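PDB 4KU4: Ras-3 from Cryphonectria parasitica from Cryphonectria parasitica, which belongs to the Ras family of small P-loop proteins and, in this model, holds guanosine-5'-diphosphate and magnesium. Local coordinates for residues 14-20 against 86-92; 108-112 against 135-140; 57-62 against 190-194. All coordinates share one frame; numbering follows the deposited sequence. Where two conformers were deposited one is given.

How the contacts relate
Contact 1 pairs two neighbouring parallel strands near the centre of the fold, and both other contacts touch it, contact 2 through Leu20, Phe89 and Ile91, contact 3 through Thr14, Glu87 and Leu88. Contact 2, whose centre lies about 10 Å from that of contact 1, packs helix 98-118 against the loop leading into strand 140-145; Phe89 N probably bonds to Leu139 O, 3.0 Å away. Contact 3, about 14 Å from contact 1 between centres, fastens the turn 57-60, between strands 50-57 and 60-67, to helix 182-196. Contact 1 comes nearest the ligands: the side chain of Val92 lies about 6 Å from guanosine-5'-diphosphate, and that of Met19 about 8 Å from a magnesium ion.

Contact 1 (14-20 against 86-92); sequences TDKIAML and NELFVIV
Ala18 and Phe89 sit side by side on two parallel strands, and the methyl CB of Ala18 approaches Phe89 CE1 obliquely at 3.8 Å. Leu20 extends this patch, its CD1 reaching Phe89 CD1 while Val111 of helix 98-118 touches both side chains. Asn86, also buried, lays its amide against Ala18 CB and gives its ND2 to Trp82 O. Ile17, Leu88, Met19 and Val90 occupy the other face of the sheet. There Ile17 CG2 meets Val90 CG2 at 3.7 Å. The chain of Met19 folds back at chi2 and chi3 (-65° and -68°), which lays SD beside Val90 CB and sets CE 3.8 Å from Val92 CG2; Phe186 of helix 182-196 touches Met19 and Val90. A ladder of backbone bonds runs between these layers, with Val92 N to Leu20 O, at 2.8 Å, among its straighter rungs; at its start Lys16 O is shared by Glu87 N and Leu88 N.

The solvent side is confined to Lys16 and Glu87. The extended lysine chain leads away from the contact, and a water links Lys16 N to Glu87 OE1, accepting from the first and donating to the second. Glu87 OE1 also stands 3.0 Å from OD1 of the buried Asp15; this closeness of two acidic groups, with Asp193 near the other oxygen of Glu87, may raise the affinity of one of them for a proton. Together the strands form the parallel centre of the Ras-type fold, in which strand 15-20 leads into the probable P-loop beginning at Gly21.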
loop_
_atom_site.group_PDB
_atom_site.type_symbol
_atom_site.label_atom_id
_atom_site.label_comp_id
_atom_site.label_asym_id
_atom_site.label_seq_id
_atom_site.Cartn_x
_atom_site.Cartn_y
_atom_site.Cartn_z
ATOM N N THR A 14 -3.584 -15.653 -3.245
ATOM C CA THR A 14 -4.073 -15.764 -1.886
ATOM C C THR A 14 -4.568 -14.428 -1.321
ATOM O O THR A 14 -5.408 -14.405 -0.425
ATOM C CB THR A 14 -2.983 -16.315 -0.965
ATOM O OG1 THR A 14 -1.870 -15.419 -0.976
ATOM C CG2 THR A 14 -2.523 -17.672 -1.462
ATOM N N ASP A 15 -4.048 -13.325 -1.848
ATOM C CA ASP A 15 -4.377 -11.997 -1.315
ATOM C C ASP A 15 -4.451 -10.922 -2.390
ATOM O O ASP A 15 -3.547 -10.798 -3.217
ATOM C CB ASP A 15 -3.349 -11.588 -0.267
ATOM C CG ASP A 15 -3.351 -12.504 0.929
ATOM O OD1 ASP A 15 -4.233 -12.329 1.805
ATOM O OD2 ASP A 15 -2.463 -13.384 1.000
ATOM N N LYS A 16 -5.513 -10.124 -2.351
ATOM C CA LYS A 16 -5.700 -9.055 -3.325
ATOM C C LYS A 16 -5.463 -7.717 -2.658
ATOM O O LYS A 16 -6.218 -7.312 -1.781
ATOM C CB LYS A 16 -7.118 -9.110 -3.913
ATOM C CG LYS A 16 -7.366 -10.274 -4.857
ATOM C CD LYS A 16 -8.842 -10.615 -4.905
ATOM C CE LYS A 16 -9.167 -11.634 -5.987
ATOM N NZ LYS A 16 -10.516 -12.266 -5.775
ATOM N N ILE A 17 -4.407 -7.033 -3.072
ATOM C CA ILE A 17 -4.052 -5.748 -2.507
ATOM C C ILE A 17 -4.216 -4.642 -3.544
ATOM O O ILE A 17 -3.801 -4.802 -4.696
ATOM C CB ILE A 17 -2.581 -5.747 -2.074
ATOM C CG1 ILE A 17 -2.283 -6.963 -1.195
ATOM C CG2 ILE A 17 -2.269 -4.465 -1.372
ATOM C CD1 ILE A 17 -0.830 -7.095 -0.818
ATOM N N ALA A 18 -4.808 -3.516 -3.141
ATOM C CA ALA A 18 -4.843 -2.351 -4.021
ATOM C C ALA A 18 -3.866 -1.243 -3.574
ATOM O O ALA A 18 -3.760 -0.945 -2.392
ATOM C CB ALA A 18 -6.284 -1.811 -4.170
ATOM N N MET A 19 -3.137 -0.673 -4.531
ATOM C CA MET A 19 -2.364 0.552 -4.303
ATOM C C MET A 19 -3.252 1.775 -4.442
ATOM O O MET A 19 -3.999 1.887 -5.399
ATOM C CB MET A 19 -1.244 0.668 -5.326
ATOM C CG MET A 19 -0.424 -0.582 -5.448
ATOM S SD MET A 19 0.474 -0.940 -3.933
ATOM C CE MET A 19 1.642 0.413 -3.909
ATOM N N LEU A 20 -3.176 2.670 -3.471
ATOM C CA LEU A 20 -3.834 3.984 -3.582
ATOM C C LEU A 20 -2.840 5.088 -3.239
ATOM O O LEU A 20 -1.825 4.834 -2.584
ATOM C CB LEU A 20 -5.044 4.065 -2.651
ATOM C CG LEU A 20 -6.163 3.047 -2.861
ATOM C CD1 LEU A 20 -7.152 3.035 -1.678
ATOM C CD2 LEU A 20 -6.871 3.303 -4.182
ATOM N N ASN A 86 -10.764 -5.424 -3.828
ATOM C CA ASN A 86 -9.551 -5.797 -3.099
ATOM C C ASN A 86 -9.792 -5.957 -1.592
ATOM O O ASN A 86 -10.711 -5.358 -1.032
ATOM C CB ASN A 86 -8.418 -4.803 -3.375
ATOM C CG ASN A 86 -7.851 -4.945 -4.766
ATOM O OD1 ASN A 86 -6.964 -5.775 -5.014
ATOM N ND2 ASN A 86 -8.342 -4.133 -5.683
ATOM N N GLU A 87 -8.961 -6.769 -0.941
ATOM C CA GLU A 87 -9.111 -7.083 0.480
ATOM C C GLU A 87 -8.217 -6.204 1.360
ATOM O O GLU A 87 -8.602 -5.810 2.461
ATOM C CB GLU A 87 -8.798 -8.577 0.736
ATOM C CG GLU A 87 -8.182 -8.880 2.119
ATOM C CD GLU A 87 -7.755 -10.354 2.356
ATOM O OE1 GLU A 87 -6.862 -10.889 1.632
ATOM O OE2 GLU A 87 -8.288 -10.970 3.313
ATOM N N LEU A 88 -7.020 -5.904 0.865
ATOM C CA LEU A 88 -6.015 -5.213 1.650
ATOM C C LEU A 88 -5.538 -4.011 0.862
ATOM O O LEU A 88 -5.615 -4.003 -0.364
ATOM C CB LEU A 88 -4.836 -6.138 1.931
ATOM C CG LEU A 88 -5.184 -7.533 2.448
ATOM C CD1 LEU A 88 -3.978 -8.474 2.381
ATOM C CD2 LEU A 88 -5.751 -7.471 3.871
ATOM N N PHE A 89 -5.017 -3.012 1.567
ATOM C CA PHE A 89 -4.694 -1.734 0.962
ATOM C C PHE A 89 -3.372 -1.126 1.390
ATOM O O PHE A 89 -3.025 -1.100 2.570
ATOM C CB PHE A 89 -5.829 -0.738 1.229
ATOM C CG PHE A 89 -7.136 -1.158 0.631
ATOM C CD1 PHE A 89 -7.475 -0.776 -0.658
ATOM C CD2 PHE A 89 -8.006 -1.970 1.339
ATOM C CE1 PHE A 89 -8.668 -1.171 -1.231
ATOM C CE2 PHE A 89 -9.209 -2.372 0.775
ATOM C CZ PHE A 89 -9.532 -1.974 -0.522
ATOM N N VAL A 90 -2.648 -0.629 0.399
ATOM C CA VAL A 90 -1.424 0.099 0.627
ATOM C C VAL A 90 -1.663 1.514 0.124
ATOM O O VAL A 90 -1.803 1.735 -1.082
ATOM C CB VAL A 90 -0.268 -0.544 -0.133
ATOM C CG1 VAL A 90 1.024 0.243 0.092
ATOM C CG2 VAL A 90 -0.103 -2.017 0.295
ATOM N N ILE A 91 -1.744 2.466 1.054
ATOM C CA ILE A 91 -1.989 3.856 0.709
ATOM C C ILE A 91 -0.683 4.626 0.814
ATOM O O ILE A 91 -0.130 4.780 1.899
ATOM C CB ILE A 91 -3.090 4.430 1.601
ATOM C CG1 ILE A 91 -4.305 3.502 1.529
ATOM C CG2 ILE A 91 -3.422 5.877 1.202
ATOM C CD1 ILE A 91 -5.531 4.061 2.249
ATOM N N VAL A 92 -0.182 5.066 -0.336
ATOM C CA VAL A 92 1.154 5.638 -0.436
ATOM C C VAL A 92 1.151 7.171 -0.474
ATOM O O VAL A 92 0.339 7.803 -1.167
ATOM C CB VAL A 92 1.864 5.113 -1.705
ATOM C CG1 VAL A 92 3.327 5.540 -1.721
ATOM C CG2 VAL A 92 1.751 3.601 -1.776
HETATM O O HOH W 1 -7.754 -11.221 -1.016
#

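Contact 2 (108-112 against 135-140); sequences FEEVI and FAPSLV
Phe108 points its ring from helix 98-118 into the angle between Pro137 and Val140, and of the six residues that touch it has the largest buried surface. Its CG lies anti to the backbone N (chi1 175°), which carries the ring across to the loop. Both partners come to the ring's edge, near its plane: Val140 CG1 lies 3.9 Å from Phe108 CD1, and Pro137 CB is equally far from Phe108 CZ. The ring is therefore held at two points of its rim, and Cys169 also touches both Phe108 and Val140.

Phe135 is the counterpart from the loop, its ring lying against the next turn of the helix. Ile112 CD1 reaches the edge of this ring, 3.9 Å from CE1 of Phe135. Val111 CG1 approaches the same ring obliquely, its side chain crossing that of Phe135 at about a right angle. Ile112 CD1 also grazes Pro137 CG at 4.3 Å, linking the two aromatic clusters.

Val140 completes the trio. While CG1 serves Phe108, its other branch, CG2, lies 4.2 Å from Val111 CG1. The short 3-10 turn at 137-139 sets up this placement: Val140 N bonds to Pro137 O, and the chain then enters strand 140-145, where Val140 also packs on Phe89 and Ile91.

No hydrogen bond joins the two segments; apolar carbon contacts alone hold them. Helix 98-118 follows strand 88-94 and is in turn followed, after the loop, by the parallel neighbour strand 140-145, so the contact lies within a beta-alpha-beta crossover of the Ras-type sheet.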
loop_
_atom_site.group_PDB
_atom_site.type_symbol
_atom_site.label_atom_id
_atom_site.label_comp_id
_atom_site.label_asym_id
_atom_site.label_seq_id
_atom_site.Cartn_x
_atom_site.Cartn_y
_atom_site.Cartn_z
ATOM N N PHE A 108 -7.737 7.036 3.044
ATOM C CA PHE A 108 -8.068 6.091 4.103
ATOM C C PHE A 108 -9.565 6.161 4.450
ATOM O O PHE A 108 -10.229 5.134 4.574
ATOM C CB PHE A 108 -7.223 6.348 5.355
ATOM C CG PHE A 108 -7.603 5.485 6.513
ATOM C CD1 PHE A 108 -7.023 4.235 6.681
ATOM C CD2 PHE A 108 -8.555 5.906 7.420
ATOM C CE1 PHE A 108 -7.385 3.427 7.741
ATOM C CE2 PHE A 108 -8.919 5.111 8.485
ATOM C CZ PHE A 108 -8.333 3.857 8.640
ATOM N N GLU A 109 -10.100 7.369 4.593
ATOM C CA GLU A 109 -11.522 7.503 4.919
ATOM C C GLU A 109 -12.408 6.946 3.810
ATOM O O GLU A 109 -13.410 6.307 4.110
ATOM C CB GLU A 109 -11.913 8.953 5.241
ATOM C CG GLU A 109 -12.855 9.096 6.429
ATOM C CD GLU A 109 -14.303 9.146 6.002
ATOM O OE1 GLU A 109 -15.176 9.293 6.883
ATOM O OE2 GLU A 109 -14.567 9.048 4.785
ATOM N N GLU A 110 -12.044 7.180 2.545
ATOM C CA GLU A 110 -12.758 6.565 1.430
ATOM C C GLU A 110 -12.771 5.050 1.570
ATOM O O GLU A 110 -13.801 4.404 1.373
ATOM C CB GLU A 110 -12.137 6.936 0.072
ATOM C CG GLU A 110 -12.449 8.329 -0.459
ATOM C CD GLU A 110 -11.979 8.498 -1.898
ATOM O OE1 GLU A 110 -11.717 7.468 -2.554
ATOM O OE2 GLU A 110 -11.872 9.647 -2.376
ATOM N N VAL A 111 -11.623 4.467 1.894
ATOM C CA VAL A 111 -11.559 3.010 2.024
ATOM C C VAL A 111 -12.504 2.485 3.108
ATOM O O VAL A 111 -13.322 1.594 2.858
ATOM C CB VAL A 111 -10.113 2.513 2.260
ATOM C CG1 VAL A 111 -10.108 1.052 2.707
ATOM C CG2 VAL A 111 -9.296 2.692 0.987
ATOM N N ILE A 112 -12.394 3.047 4.309
ATOM C CA ILE A 112 -13.253 2.642 5.419
ATOM C C ILE A 112 -14.748 2.795 5.104
ATOM O O ILE A 112 -15.525 1.869 5.329
ATOM C CB ILE A 112 -12.906 3.414 6.700
ATOM C CG1 ILE A 112 -11.594 2.887 7.275
ATOM C CG2 ILE A 112 -14.022 3.274 7.724
ATOM C CD1 ILE A 112 -11.676 1.463 7.728
ATOM N N PHE A 135 -14.441 -5.585 7.699
ATOM C CA PHE A 135 -13.206 -4.865 7.415
ATOM C C PHE A 135 -12.726 -4.124 8.657
ATOM O O PHE A 135 -13.532 -3.660 9.464
ATOM C CB PHE A 135 -13.417 -3.881 6.259
ATOM C CG PHE A 135 -12.145 -3.319 5.702
ATOM C CD1 PHE A 135 -11.720 -2.055 6.058
ATOM C CD2 PHE A 135 -11.361 -4.065 4.836
ATOM C CE1 PHE A 135 -10.548 -1.536 5.552
ATOM C CE2 PHE A 135 -10.177 -3.548 4.331
ATOM C CZ PHE A 135 -9.774 -2.286 4.691
ATOM N N ALA A 136 -11.409 -4.011 8.801
ATOM C CA ALA A 136 -10.805 -3.288 9.915
ATOM C C ALA A 136 -9.641 -2.426 9.422
ATOM O O ALA A 136 -8.998 -2.768 8.432
ATOM C CB ALA A 136 -10.321 -4.264 10.975
ATOM N N PRO A 137 -9.362 -1.315 10.118
ATOM C CA PRO A 137 -8.281 -0.411 9.708
ATOM C C PRO A 137 -6.914 -1.079 9.644
ATOM O O PRO A 137 -6.046 -0.557 8.954
ATOM C CB PRO A 137 -8.276 0.661 10.806
ATOM C CG PRO A 137 -9.626 0.632 11.378
ATOM C CD PRO A 137 -10.072 -0.809 11.306
ATOM N N SER A 138 -6.721 -2.198 10.342
ATOM C CA SER A 138 -5.432 -2.883 10.290
ATOM C C SER A 138 -5.161 -3.527 8.923
ATOM O O SER A 138 -4.042 -3.951 8.650
ATOM C CB SER A 138 -5.317 -3.932 11.409
ATOM O OG SER A 138 -6.359 -4.888 11.318
ATOM N N LEU A 139 -6.173 -3.585 8.058
ATOM C CA LEU A 139 -5.991 -4.168 6.724
ATOM C C LEU A 139 -5.462 -3.126 5.746
ATOM O O LEU A 139 -5.330 -3.374 4.542
ATOM C CB LEU A 139 -7.301 -4.791 6.204
ATOM C CG LEU A 139 -7.860 -5.919 7.080
ATOM C CD1 LEU A 139 -9.028 -6.616 6.429
ATOM C CD2 LEU A 139 -6.764 -6.926 7.392
ATOM N N VAL A 140 -5.169 -1.949 6.282
ATOM C CA VAL A 140 -4.589 -0.866 5.514
ATOM C C VAL A 140 -3.207 -0.547 6.055
ATOM O O VAL A 140 -2.981 -0.594 7.263
ATOM C CB VAL A 140 -5.447 0.418 5.621
ATOM C CG1 VAL A 140 -4.812 1.542 4.849
ATOM C CG2 VAL A 140 -6.859 0.146 5.126
#

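Contact 3 (57-62 against 190-194); sequences IDGIPS and VRADR
Arg191 reaches from helix 182-196 to Asp58, at the tip of the hairpin joining strands 50-57 and 60-67. From CB its chain runs extended to NE, with CG anti to the carbonyl carbon (chi1 -74°). CG meets Asp58 OD2 at 3.4 Å and, farther off, Ile57 CG2; CD continues along the same carboxylate oxygen. NE gives the main bond, 2.9 Å to Asp58 OD2, on the syn side but tilted 35° out of the carboxylate plane, with a weaker, longer bond to OD1. CZ stands 3.7 Å from Asp58 OD1, and NH2 bonds to that oxygen at 3.1 Å from above the carboxylate plane. This is a side-on, two-nitrogen salt bridge, with the two flat groups turned 26° apart. A water extends it by accepting from Asp58 N and, weakly, from Arg191 NH2.

One helical turn on, Arg194 turns the edge of its guanidinium to Ile57 O and Ser62 OG. Its NH1 donates 2.8 Å to Ile57 O, in the guanidinium plane but well above the carbonyl plane. Ile60 N closes the type I' turn by bonding to this same oxygen from the opposite face. Ile60 CG1 sits over one face of the guanidinium, while NH2 makes a weak bond to Ser62 OG at 2.8 Å. A second water accepts from Arg194 NH1 and donates to Asp58 O. Apart from these polar groups, Ile57 CD1 meets Val190 CG1 at 3.9 Å, with Leu64 touching both residues.

The chemistry divides the work: one arginine pairs with a charged carboxylate, while the other bonds to a neutral backbone oxygen and, weakly, to a hydroxyl that itself donates to Ile60 O. Since Asp58 is exposed, its ion pair is probably tempered by solvent, whereas Ile57 O, which accepts from both Ile60 N and Arg194 NH1, ties the turn's own closure directly to the C-terminal helix.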
loop_
_atom_site.group_PDB
_atom_site.type_symbol
_atom_site.label_atom_id
_atom_site.label_comp_id
_atom_site.label_asym_id
_atom_site.label_seq_id
_atom_site.Cartn_x
_atom_site.Cartn_y
_atom_site.Cartn_z
ATOM N N ILE A 57 5.481 -15.664 3.492
ATOM C CA ILE A 57 5.352 -14.685 4.557
ATOM C C ILE A 57 5.189 -15.401 5.891
ATOM O O ILE A 57 4.208 -16.116 6.118
ATOM C CB ILE A 57 4.138 -13.744 4.316
ATOM C CG1 ILE A 57 4.280 -13.017 2.978
ATOM C CG2 ILE A 57 4.029 -12.742 5.433
ATOM C CD1 ILE A 57 2.937 -12.377 2.436
ATOM N N ASP A 58 6.169 -15.229 6.772
ATOM C CA ASP A 58 6.143 -15.882 8.074
ATOM C C ASP A 58 5.792 -17.362 7.947
ATOM O O ASP A 58 4.874 -17.847 8.602
ATOM C CB ASP A 58 5.166 -15.166 9.020
ATOM C CG ASP A 58 5.562 -13.732 9.279
ATOM O OD1 ASP A 58 6.747 -13.401 9.051
ATOM O OD2 ASP A 58 4.702 -12.937 9.713
ATOM N N GLY A 59 6.522 -18.058 7.078
ATOM C CA GLY A 59 6.400 -19.498 6.922
ATOM C C GLY A 59 5.261 -19.983 6.043
ATOM O O GLY A 59 5.200 -21.161 5.710
ATOM N N ILE A 60 4.346 -19.088 5.682
ATOM C CA ILE A 60 3.192 -19.468 4.875
ATOM C C ILE A 60 3.353 -19.005 3.423
ATOM O O ILE A 60 3.450 -17.801 3.166
ATOM C CB ILE A 60 1.885 -18.855 5.429
ATOM C CG1 ILE A 60 1.719 -19.170 6.914
ATOM C CG2 ILE A 60 0.676 -19.334 4.612
ATOM C CD1 ILE A 60 1.794 -20.632 7.232
ATOM N N PRO A 61 3.385 -19.955 2.469
ATOM C CA PRO A 61 3.443 -19.564 1.053
ATOM C C PRO A 61 2.231 -18.723 0.702
ATOM O O PRO A 61 1.102 -19.119 1.015
ATOM C CB PRO A 61 3.374 -20.908 0.313
ATOM C CG PRO A 61 3.911 -21.907 1.308
ATOM C CD PRO A 61 3.383 -21.422 2.630
ATOM N N SER A 62 2.481 -17.580 0.069
ATOM C CA SER A 62 1.443 -16.617 -0.302
ATOM C C SER A 62 1.663 -16.157 -1.737
ATOM O O SER A 62 2.783 -16.193 -2.246
ATOM C CB SER A 62 1.474 -15.406 0.630
ATOM O OG SER A 62 1.581 -15.814 1.988
ATOM N N VAL A 190 -0.881 -8.351 5.180
ATOM C CA VAL A 190 -1.125 -9.787 5.243
ATOM C C VAL A 190 -0.959 -10.275 6.683
ATOM O O VAL A 190 -1.784 -11.040 7.188
ATOM C CB VAL A 190 -0.152 -10.577 4.348
ATOM C CG1 VAL A 190 -0.343 -12.093 4.580
ATOM C CG2 VAL A 190 -0.346 -10.182 2.866
ATOM N N ARG A 191 0.112 -9.821 7.326
ATOM C CA ARG A 191 0.400 -10.170 8.712
ATOM C C ARG A 191 -0.735 -9.731 9.623
ATOM O O ARG A 191 -1.125 -10.464 10.533
ATOM C CB ARG A 191 1.722 -9.554 9.155
ATOM C CG ARG A 191 2.929 -10.267 8.568
ATOM C CD ARG A 191 4.246 -9.623 8.920
ATOM N NE ARG A 191 5.349 -10.451 8.436
ATOM C CZ ARG A 191 6.407 -9.997 7.774
ATOM N NH1 ARG A 191 6.524 -8.708 7.515
ATOM N NH2 ARG A 191 7.355 -10.845 7.366
ATOM N N ALA A 192 -1.284 -8.546 9.363
ATOM C CA ALA A 192 -2.382 -8.034 10.179
ATOM C C ALA A 192 -3.650 -8.876 10.011
ATOM O O ALA A 192 -4.336 -9.186 10.986
ATOM C CB ALA A 192 -2.663 -6.570 9.844
ATOM N N ASP A 193 -3.953 -9.246 8.772
ATOM C CA ASP A 193 -5.120 -10.075 8.473
ATOM C C ASP A 193 -5.035 -11.399 9.225
ATOM O O ASP A 193 -6.018 -11.873 9.787
ATOM C CB ASP A 193 -5.228 -10.320 6.965
ATOM C CG ASP A 193 -6.487 -11.066 6.583
ATOM O OD1 ASP A 193 -7.510 -10.914 7.289
ATOM O OD2 ASP A 193 -6.457 -11.795 5.569
ATOM N N ARG A 194 -3.846 -11.987 9.252
ATOM C CA ARG A 194 -3.651 -13.237 9.980
ATOM C C ARG A 194 -3.717 -13.064 11.490
ATOM O O ARG A 194 -4.171 -13.954 12.204
ATOM C CB ARG A 194 -2.314 -13.849 9.614
ATOM C CG ARG A 194 -2.240 -14.271 8.185
ATOM C CD ARG A 194 -0.863 -14.837 7.893
ATOM N NE ARG A 194 -0.667 -15.008 6.463
ATOM C CZ ARG A 194 0.494 -15.349 5.914
ATOM N NH1 ARG A 194 1.561 -15.553 6.683
ATOM N NH2 ARG A 194 0.585 -15.467 4.602
HETATM O O HOH W 2 8.361 -13.567 6.179
HETATM O O HOH W 3 2.247 -16.398 9.191
#